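Local coordinates for protein putative aldehyde dehydrogenase (Burkholderia cenocepacia, PDB 4YWE) that probably oxidises aldehydes, using NAD or NADP as the electron acceptor, at residues W341-D346 against S382-Q387; G351-A356 against L376-P381. All coordinates share one frame; numbering follows the deposited sequence.

Interaction 1: residues W341-D346 against S382-Q387; sequences WDFLSD and SHRLAQ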
ATOM      1  N   TRP A 341     -13.074 -23.883 -38.989  1.00 25.22           N
ATOM      2  CA  TRP A 341     -13.815 -24.859 -39.781  1.00 25.26           C
ATOM      3  C   TRP A 341     -13.678 -26.266 -39.210  1.00 23.83           C
ATOM      4  O   TRP A 341     -14.638 -27.036 -39.199  1.00 26.71           O
ATOM      5  CB  TRP A 341     -13.338 -24.845 -41.236  1.00 26.16           C
ATOM      6  CG  TRP A 341     -13.826 -23.675 -42.029  1.00 28.82           C
ATOM      7  CD1 TRP A 341     -14.821 -22.807 -41.686  1.00 28.02           C
ATOM      8  CD2 TRP A 341     -13.340 -23.242 -43.306  1.00 31.57           C
ATOM      9  NE1 TRP A 341     -14.985 -21.861 -42.670  1.00 28.67           N
ATOM     10  CE2 TRP A 341     -14.087 -22.106 -43.675  1.00 32.46           C
ATOM     11  CE3 TRP A 341     -12.345 -23.706 -44.173  1.00 32.66           C
ATOM     12  CZ2 TRP A 341     -13.872 -21.428 -44.873  1.00 35.26           C
ATOM     13  CZ3 TRP A 341     -12.131 -23.030 -45.361  1.00 35.33           C
ATOM     14  CH2 TRP A 341     -12.891 -21.903 -45.699  1.00 36.37           C
ATOM     15  N   ASP A 342     -12.480 -26.596 -38.740  1.00 24.53           N
ATOM     16  CA  ASP A 342     -12.209 -27.925 -38.203  1.00 25.08           C
ATOM     17  C   ASP A 342     -12.963 -28.159 -36.897  1.00 25.68           C
ATOM     18  O   ASP A 342     -13.438 -29.264 -36.639  1.00 28.37           O
ATOM     19  CB  ASP A 342     -10.708 -28.123 -37.991  1.00 26.11           C
ATOM     20  CG  ASP A 342      -9.931 -28.106 -39.294  1.00 26.41           C
ATOM     21  OD1 ASP A 342     -10.565 -28.213 -40.365  1.00 28.40           O
ATOM     22  OD2 ASP A 342      -8.689 -27.992 -39.248  1.00 26.51           O
ATOM     23  N   PHE A 343     -13.067 -27.117 -36.078  1.00 23.92           N
ATOM     24  CA  PHE A 343     -13.849 -27.191 -34.849  1.00 23.62           C
ATOM     25  C   PHE A 343     -15.321 -27.443 -35.154  1.00 24.80           C
ATOM     26  O   PHE A 343     -15.942 -28.335 -34.575  1.00 27.71           O
ATOM     27  CB  PHE A 343     -13.706 -25.903 -34.034  1.00 22.51           C
ATOM     28  CG  PHE A 343     -12.537 -25.903 -33.096  1.00 25.96           C
ATOM     29  CD1 PHE A 343     -12.630 -26.510 -31.855  1.00 27.92           C
ATOM     30  CD2 PHE A 343     -11.349 -25.284 -33.446  1.00 28.30           C
ATOM     31  CE1 PHE A 343     -11.557 -26.507 -30.983  1.00 27.28           C
ATOM     32  CE2 PHE A 343     -10.272 -25.278 -32.578  1.00 26.40           C
ATOM     33  CZ  PHE A 343     -10.378 -25.888 -31.345  1.00 26.56           C
ATOM     34  N   LEU A 344     -15.871 -26.653 -36.072  1.00 21.46           N
ATOM     35  CA  LEU A 344     -17.286 -26.737 -36.418  1.00 23.12           C
ATOM     36  C   LEU A 344     -17.633 -28.054 -37.107  1.00 23.17           C
ATOM     37  O   LEU A 344     -18.708 -28.611 -36.885  1.00 20.44           O
ATOM     38  CB  LEU A 344     -17.684 -25.558 -37.309  1.00 24.14           C
ATOM     39  CG  LEU A 344     -17.550 -24.172 -36.673  1.00 23.79           C
ATOM     40  CD1 LEU A 344     -17.954 -23.081 -37.653  1.00 23.76           C
ATOM     41  CD2 LEU A 344     -18.380 -24.085 -35.399  1.00 21.90           C
ATOM     42  N   SER A 345     -16.721 -28.550 -37.940  1.00 23.91           N
ATOM     43  CA  SER A 345     -16.951 -29.799 -38.660  1.00 28.63           C
ATOM     44  C   SER A 345     -16.891 -30.998 -37.718  1.00 27.28           C
ATOM     45  O   SER A 345     -17.674 -31.938 -37.850  1.00 30.20           O
ATOM     46  CB  SER A 345     -15.932 -29.968 -39.790  1.00 36.82           C
ATOM     47  OG  SER A 345     -14.615 -30.082 -39.282  1.00 41.35           O
ATOM     48  N   ASP A 346     -15.958 -30.963 -36.771  1.00 27.64           N
ATOM     49  CA  ASP A 346     -15.847 -32.022 -35.773  1.00 27.63           C
ATOM     50  C   ASP A 346     -17.085 -32.062 -34.886  1.00 25.44           C
ATOM     51  O   ASP A 346     -17.573 -33.135 -34.533  1.00 24.14           O
ATOM     52  CB  ASP A 346     -14.596 -31.833 -34.913  1.00 28.18           C
ATOM     53  CG  ASP A 346     -13.318 -32.161 -35.658  1.00 30.50           C
ATOM     54  OD1 ASP A 346     -13.379 -32.936 -36.634  1.00 31.84           O
ATOM     55  OD2 ASP A 346     -12.252 -31.646 -35.262  1.00 31.38           O
ATOM     56  N   SER A 382     -16.691 -32.315 -21.828  1.00 19.00           N
ATOM     57  CA  SER A 382     -15.412 -32.951 -22.118  1.00 19.89           C
ATOM     58  C   SER A 382     -15.059 -32.887 -23.599  1.00 23.57           C
ATOM     59  O   SER A 382     -13.966 -33.284 -23.999  1.00 27.88           O
ATOM     60  CB  SER A 382     -15.429 -34.408 -21.652  1.00 18.16           C
ATOM     61  OG  SER A 382     -16.441 -35.138 -22.323  1.00 19.34           O
ATOM     62  N   HIS A 383     -15.984 -32.389 -24.414  1.00 24.04           N
ATOM     63  CA  HIS A 383     -15.745 -32.289 -25.849  1.00 23.00           C
ATOM     64  C   HIS A 383     -14.717 -31.197 -26.141  1.00 21.27           C
ATOM     65  O   HIS A 383     -14.618 -30.213 -25.405  1.00 16.34           O
ATOM     66  CB  HIS A 383     -17.050 -32.012 -26.600  1.00 22.94           C
ATOM     67  CG  HIS A 383     -16.937 -32.176 -28.084  1.00 22.44           C
ATOM     68  ND1 HIS A 383     -16.557 -31.148 -28.921  1.00 17.95           N
ATOM     69  CD2 HIS A 383     -17.150 -33.250 -28.881  1.00 22.01           C
ATOM     70  CE1 HIS A 383     -16.542 -31.581 -30.169  1.00 20.88           C
ATOM     71  NE2 HIS A 383     -16.898 -32.852 -30.172  1.00 24.03           N
ATOM     72  N   ARG A 384     -13.956 -31.383 -27.217  1.00 20.31           N
ATOM     73  CA  ARG A 384     -12.900 -30.450 -27.606  1.00 20.83           C
ATOM     74  C   ARG A 384     -13.431 -29.030 -27.815  1.00 21.42           C
ATOM     75  O   ARG A 384     -12.725 -28.051 -27.570  1.00 21.79           O
ATOM     76  CB  ARG A 384     -12.205 -30.949 -28.878  1.00 23.44           C
ATOM     77  CG  ARG A 384     -11.180 -29.991 -29.465  1.00 23.58           C
ATOM     78  CD  ARG A 384     -10.362 -30.656 -30.561  1.00 26.85           C
ATOM     79  NE  ARG A 384      -9.319 -29.774 -31.078  1.00 32.68           N
ATOM     80  CZ  ARG A 384      -9.453 -29.007 -32.155  1.00 39.70           C
ATOM     81  NH1 ARG A 384     -10.588 -29.012 -32.841  1.00 40.80           N
ATOM     82  NH2 ARG A 384      -8.449 -28.235 -32.548  1.00 42.27           N
ATOM     83  N   LEU A 385     -14.680 -28.924 -28.256  1.00 19.96           N
ATOM     84  CA  LEU A 385     -15.309 -27.627 -28.478  1.00 21.07           C
ATOM     85  C   LEU A 385     -15.421 -26.829 -27.180  1.00 20.04           C
ATOM     86  O   LEU A 385     -15.356 -25.601 -27.190  1.00 20.27           O
ATOM     87  CB  LEU A 385     -16.695 -27.805 -29.105  1.00 21.76           C
ATOM     88  CG  LEU A 385     -17.434 -26.526 -29.506  1.00 21.95           C
ATOM     89  CD1 LEU A 385     -16.673 -25.784 -30.594  1.00 22.21           C
ATOM     90  CD2 LEU A 385     -18.854 -26.833 -29.954  1.00 17.33           C
ATOM     91  N   ALA A 386     -15.582 -27.534 -26.064  1.00 20.49           N
ATOM     92  CA  ALA A 386     -15.769 -26.886 -24.770  1.00 20.91           C
ATOM     93  C   ALA A 386     -14.496 -26.899 -23.928  1.00 20.51           C
ATOM     94  O   ALA A 386     -14.487 -26.409 -22.799  1.00 19.51           O
ATOM     95  CB  ALA A 386     -16.907 -27.552 -24.008  1.00 21.48           C
ATOM     96  N   GLN A 387     -13.423 -27.455 -24.480  1.00 22.12           N
ATOM     97  CA  GLN A 387     -12.169 -27.590 -23.745  1.00 22.48           C
ATOM     98  C   GLN A 387     -11.039 -26.765 -24.357  1.00 23.98           C
ATOM     99  O   GLN A 387     -10.208 -26.211 -23.637  1.00 24.04           O
ATOM    100  CB  GLN A 387     -11.755 -29.063 -23.670  1.00 23.27           C
ATOM    101  CG  GLN A 387     -12.575 -29.891 -22.692  1.00 22.61           C
ATOM    102  CD  GLN A 387     -12.216 -29.603 -21.245  1.00 19.69           C
ATOM    103  OE1 GLN A 387     -11.084 -29.228 -20.940  1.00 17.59           O
ATOM    104  NE2 GLN A 387     -13.180 -29.775 -20.349  1.00 15.33           N
TER
HETATM  105  O   HOH W   1     -12.643 -30.291 -32.818  1.00 34.30           O
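A cation-pi stack between Phe-343 and Arg-384 joins helix 334-349 to the short, weakly bonded helical turn at about 384-387, in the aldehyde dehydrogenase fold. The guanidinium of Arg-384 lies flat over one face of the Phe-343 ring. The two planes are only 12° apart, and Arg-384 CZ sits 3.7 Å from the ring centroid. NH1 comes over the middle of the ring, while NH2 lies nearest the far rim, 3.3 Å from Phe-343 CZ. The arginine chain runs extended from CG to NE. Its CG is anti to the backbone N (chi1 174°), which sends the chain toward the helix and lets CG also touch Phe-343 CE1. Arg-384 NE turns to Glu-388 in a salt bridge.

Asp-346 meets the same guanidinium from another direction. Its OD2 is 3.9 Å from Arg-384 NH1, a long salt bridge. The oxygen lies well out of the guanidinium plane, and no N-H points at it. A water lies between the two groups. It donates to Asp-346 OD2 at 2.8 Å, but its approach to Arg-384 NH1 is too short to be trusted, so a bridge is doubtful.

Leu-385 adds an apolar contact, with CD1 4.3 Å from Phe-343 CD1. His-383 is the N-cap of the short turn. Its ND1 accepts from Leu-385 N at 3.0 Å in a nearly straight bond of 168°, with the donor tilted from the ring plane. Its NE2 bonds to Asp-350 OD2. Asp-346 and Asp-350 have been seen to bind calcium in this protein, but no such ion is bound to this chain.

The arginine's positive charge is probably balanced by two carboxylates, with the ring face adding a cation-pi term. Glu-388 has the direct ion pair, whereas the attraction to Asp-346 is probably one of charge alone.

Interaction 2: residues G351-A356 against L376-P381; sequences GIPMAA and LRDVPP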
ATOM      1  N   GLY A 351     -22.447 -34.813 -33.642  1.00 25.86           N
ATOM      2  CA  GLY A 351     -23.855 -34.617 -33.352  1.00 26.04           C
ATOM      3  C   GLY A 351     -24.180 -33.440 -32.451  1.00 26.98           C
ATOM      4  O   GLY A 351     -25.234 -33.415 -31.814  1.00 26.30           O
ATOM      5  N   ILE A 352     -23.280 -32.465 -32.390  1.00 23.35           N
ATOM      6  CA  ILE A 352     -23.544 -31.249 -31.633  1.00 23.69           C
ATOM      7  C   ILE A 352     -24.368 -30.299 -32.491  1.00 26.65           C
ATOM      8  O   ILE A 352     -23.896 -29.821 -33.523  1.00 30.09           O
ATOM      9  CB  ILE A 352     -22.245 -30.579 -31.161  1.00 24.20           C
ATOM     10  CG1 ILE A 352     -21.430 -31.541 -30.294  1.00 23.65           C
ATOM     11  CG2 ILE A 352     -22.560 -29.308 -30.391  1.00 23.91           C
ATOM     12  CD1 ILE A 352     -20.131 -30.954 -29.789  1.00 21.32           C
ATOM     13  N   PRO A 353     -25.609 -30.022 -32.067  1.00 24.32           N
ATOM     14  CA  PRO A 353     -26.522 -29.183 -32.850  1.00 24.47           C
ATOM     15  C   PRO A 353     -26.078 -27.726 -32.911  1.00 22.44           C
ATOM     16  O   PRO A 353     -25.738 -27.140 -31.883  1.00 25.04           O
ATOM     17  CB  PRO A 353     -27.856 -29.306 -32.094  1.00 25.53           C
ATOM     18  CG  PRO A 353     -27.687 -30.471 -31.164  1.00 26.20           C
ATOM     19  CD  PRO A 353     -26.236 -30.503 -30.826  1.00 23.48           C
ATOM     20  N   MET A 354     -26.076 -27.152 -34.109  1.00 22.84           N
ATOM     21  CA  MET A 354     -25.844 -25.724 -34.257  1.00 25.78           C
ATOM     22  C   MET A 354     -27.181 -24.998 -34.178  1.00 26.21           C
ATOM     23  O   MET A 354     -27.964 -25.016 -35.128  1.00 28.16           O
ATOM     24  CB  MET A 354     -25.133 -25.414 -35.576  1.00 29.43           C
ATOM     25  CG  MET A 354     -24.897 -23.932 -35.815  1.00 30.54           C
ATOM     26  SD  MET A 354     -23.938 -23.609 -37.306  1.00 31.92           S
ATOM     27  CE  MET A 354     -22.345 -24.281 -36.838  1.00 29.29           C
ATOM     28  N   ALA A 355     -27.440 -24.375 -33.032  1.00 25.87           N
ATOM     29  CA  ALA A 355     -28.717 -23.715 -32.780  1.00 26.93           C
ATOM     30  C   ALA A 355     -28.971 -22.584 -33.768  1.00 21.50           C
ATOM     31  O   ALA A 355     -30.089 -22.412 -34.249  1.00 22.25           O
ATOM     32  CB  ALA A 355     -28.765 -23.188 -31.352  1.00 20.66           C
ATOM     33  N   ALA A 356     -27.927 -21.819 -34.069  1.00 20.98           N
ATOM     34  CA  ALA A 356     -28.048 -20.692 -34.985  1.00 21.38           C
ATOM     35  C   ALA A 356     -26.688 -20.210 -35.463  1.00 20.76           C
ATOM     36  O   ALA A 356     -25.655 -20.552 -34.889  1.00 20.08           O
ATOM     37  CB  ALA A 356     -28.798 -19.552 -34.323  1.00 21.26           C
ATOM     38  N   LEU A 376     -23.708 -23.113 -30.792  1.00 23.31           N
ATOM     39  CA  LEU A 376     -23.937 -24.545 -30.644  1.00 18.51           C
ATOM     40  C   LEU A 376     -24.455 -24.864 -29.246  1.00 18.41           C
ATOM     41  O   LEU A 376     -24.071 -24.222 -28.268  1.00 21.71           O
ATOM     42  CB  LEU A 376     -22.658 -25.335 -30.934  1.00 22.87           C
ATOM     43  CG  LEU A 376     -22.223 -25.392 -32.402  1.00 26.79           C
ATOM     44  CD1 LEU A 376     -21.421 -24.158 -32.800  1.00 29.13           C
ATOM     45  CD2 LEU A 376     -21.439 -26.662 -32.686  1.00 26.77           C
ATOM     46  N   ARG A 377     -25.328 -25.862 -29.161  1.00 19.02           N
ATOM     47  CA  ARG A 377     -25.995 -26.191 -27.908  1.00 19.11           C
ATOM     48  C   ARG A 377     -25.732 -27.628 -27.479  1.00 22.28           C
ATOM     49  O   ARG A 377     -25.277 -28.449 -28.276  1.00 21.03           O
ATOM     50  CB  ARG A 377     -27.501 -25.962 -28.037  1.00 22.99           C
ATOM     51  CG  ARG A 377     -28.141 -26.731 -29.183  1.00 26.38           C
ATOM     52  CD  ARG A 377     -29.653 -26.732 -29.065  1.00 26.39           C
ATOM     53  NE  ARG A 377     -30.087 -27.332 -27.808  1.00 27.52           N
ATOM     54  CZ  ARG A 377     -31.241 -27.059 -27.210  1.00 29.03           C
ATOM     55  NH1 ARG A 377     -32.081 -26.190 -27.754  1.00 31.52           N
ATOM     56  NH2 ARG A 377     -31.553 -27.652 -26.067  1.00 27.73           N
ATOM     57  N   ASP A 378     -26.028 -27.916 -26.213  1.00 23.19           N
ATOM     58  CA  ASP A 378     -25.890 -29.256 -25.647  1.00 22.58           C
ATOM     59  C   ASP A 378     -24.466 -29.773 -25.797  1.00 19.25           C
ATOM     60  O   ASP A 378     -24.244 -30.971 -25.966  1.00 21.17           O
ATOM     61  CB  ASP A 378     -26.878 -30.220 -26.307  1.00 26.00           C
ATOM     62  CG  ASP A 378     -28.308 -29.719 -26.248  1.00 25.75           C
ATOM     63  OD1 ASP A 378     -28.724 -29.226 -25.179  1.00 25.53           O
ATOM     64  OD2 ASP A 378     -29.013 -29.809 -27.274  1.00 26.72           O
ATOM     65  N   VAL A 379     -23.505 -28.857 -25.740  1.00 19.87           N
ATOM     66  CA  VAL A 379     -22.100 -29.200 -25.898  1.00 20.27           C
ATOM     67  C   VAL A 379     -21.607 -29.987 -24.692  1.00 24.24           C
ATOM     68  O   VAL A 379     -21.673 -29.502 -23.563  1.00 17.77           O
ATOM     69  CB  VAL A 379     -21.242 -27.941 -26.106  1.00 19.60           C
ATOM     70  CG1 VAL A 379     -19.781 -28.318 -26.282  1.00 20.00           C
ATOM     71  CG2 VAL A 379     -21.743 -27.144 -27.304  1.00 17.79           C
ATOM     72  N   PRO A 380     -21.113 -31.212 -24.926  1.00 23.20           N
ATOM     73  CA  PRO A 380     -20.508 -31.996 -23.845  1.00 20.14           C
ATOM     74  C   PRO A 380     -19.317 -31.264 -23.242  1.00 22.47           C
ATOM     75  O   PRO A 380     -18.482 -30.754 -23.987  1.00 24.94           O
ATOM     76  CB  PRO A 380     -20.065 -33.286 -24.545  1.00 19.94           C
ATOM     77  CG  PRO A 380     -20.905 -33.364 -25.781  1.00 21.40           C
ATOM     78  CD  PRO A 380     -21.116 -31.940 -26.205  1.00 21.58           C
ATOM     79  N   PRO A 381     -19.248 -31.197 -21.905  1.00 23.53           N
ATOM     80  CA  PRO A 381     -18.168 -30.487 -21.210  1.00 21.63           C
ATOM     81  C   PRO A 381     -16.786 -31.010 -21.590  1.00 19.29           C
ATOM     82  O   PRO A 381     -15.832 -30.236 -21.671  1.00 18.94           O
ATOM     83  CB  PRO A 381     -18.462 -30.761 -19.731  1.00 26.29           C
ATOM     84  CG  PRO A 381     -19.921 -31.072 -19.684  1.00 27.55           C
ATOM     85  CD  PRO A 381     -20.225 -31.777 -20.967  1.00 26.10           C
TER
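Ile-352 and Pro-353 supply most of the contact from the first segment. Ile-352 CG2 touches Leu-376 CD2 at 3.7 Å and Val-379 CG2 at 3.9 Å. Its other branch reaches toward the Pro-380 ring, with Ile-352 CD1 3.8 Å from Pro-380 CD. CG1 is anti to the carbonyl carbon (chi1 -58°) and CG2 anti to the backbone N, and this split sends one branch to the leucine and valine and the other to the proline. Pro-353 CB lies against Arg-377 CG at 3.9 Å. Farther along, the methyl CE of Met-354 meets Leu-376 CD1 at 4.1 Å, the two side chains crossing at a slant.

The backbones meet as antiparallel strand ends. Met-354 and Leu-376 form a non-hydrogen-bonded pair, with both side chains on one face. Next to it, Arg-377 N donates to Pro-353 O at 3.0 Å. Beyond the pair, Ala-355 and Ala-356 both face Leu-375 in a classic beta bulge. Gly-351, with positive phi, ends the preceding helix in a Schellman motif and leads the chain toward strand 354-360.

Arg-377 NE donates to Asp-378 OD2 at 2.8 Å, from above the carboxylate plane. Farther out, Glu-304 holds Arg-377 NH2 in a salt bridge, and Tyr-303 OH bonds to Asp-378 OD1. Leu-344 and Ala-347 of helix 334-349 pack on Leu-376.

In the fold
From the N terminus, helix 334-349 comes first and carries residues 341-346. The chain then leaves the helix and enters strand 354-360. It returns along strand 374-376 and reaches the turn at 384-387. Interaction 2 closes the inner loop, with 19 residues between its segments. Interaction 1 closes the outer loop, with 35, so interaction 2 is nested inside it. Their centres are about 10 Å apart. They touch where His-383 CE1 packs on Ile-352 CD1 and where Gln-387 NE2 probably bonds to Pro-381 O. Interaction 2 joins the start of strand 354-360 and the loop before it to the end of strand 374-376 and the loop after it. Interaction 1 ties the helix to the turn.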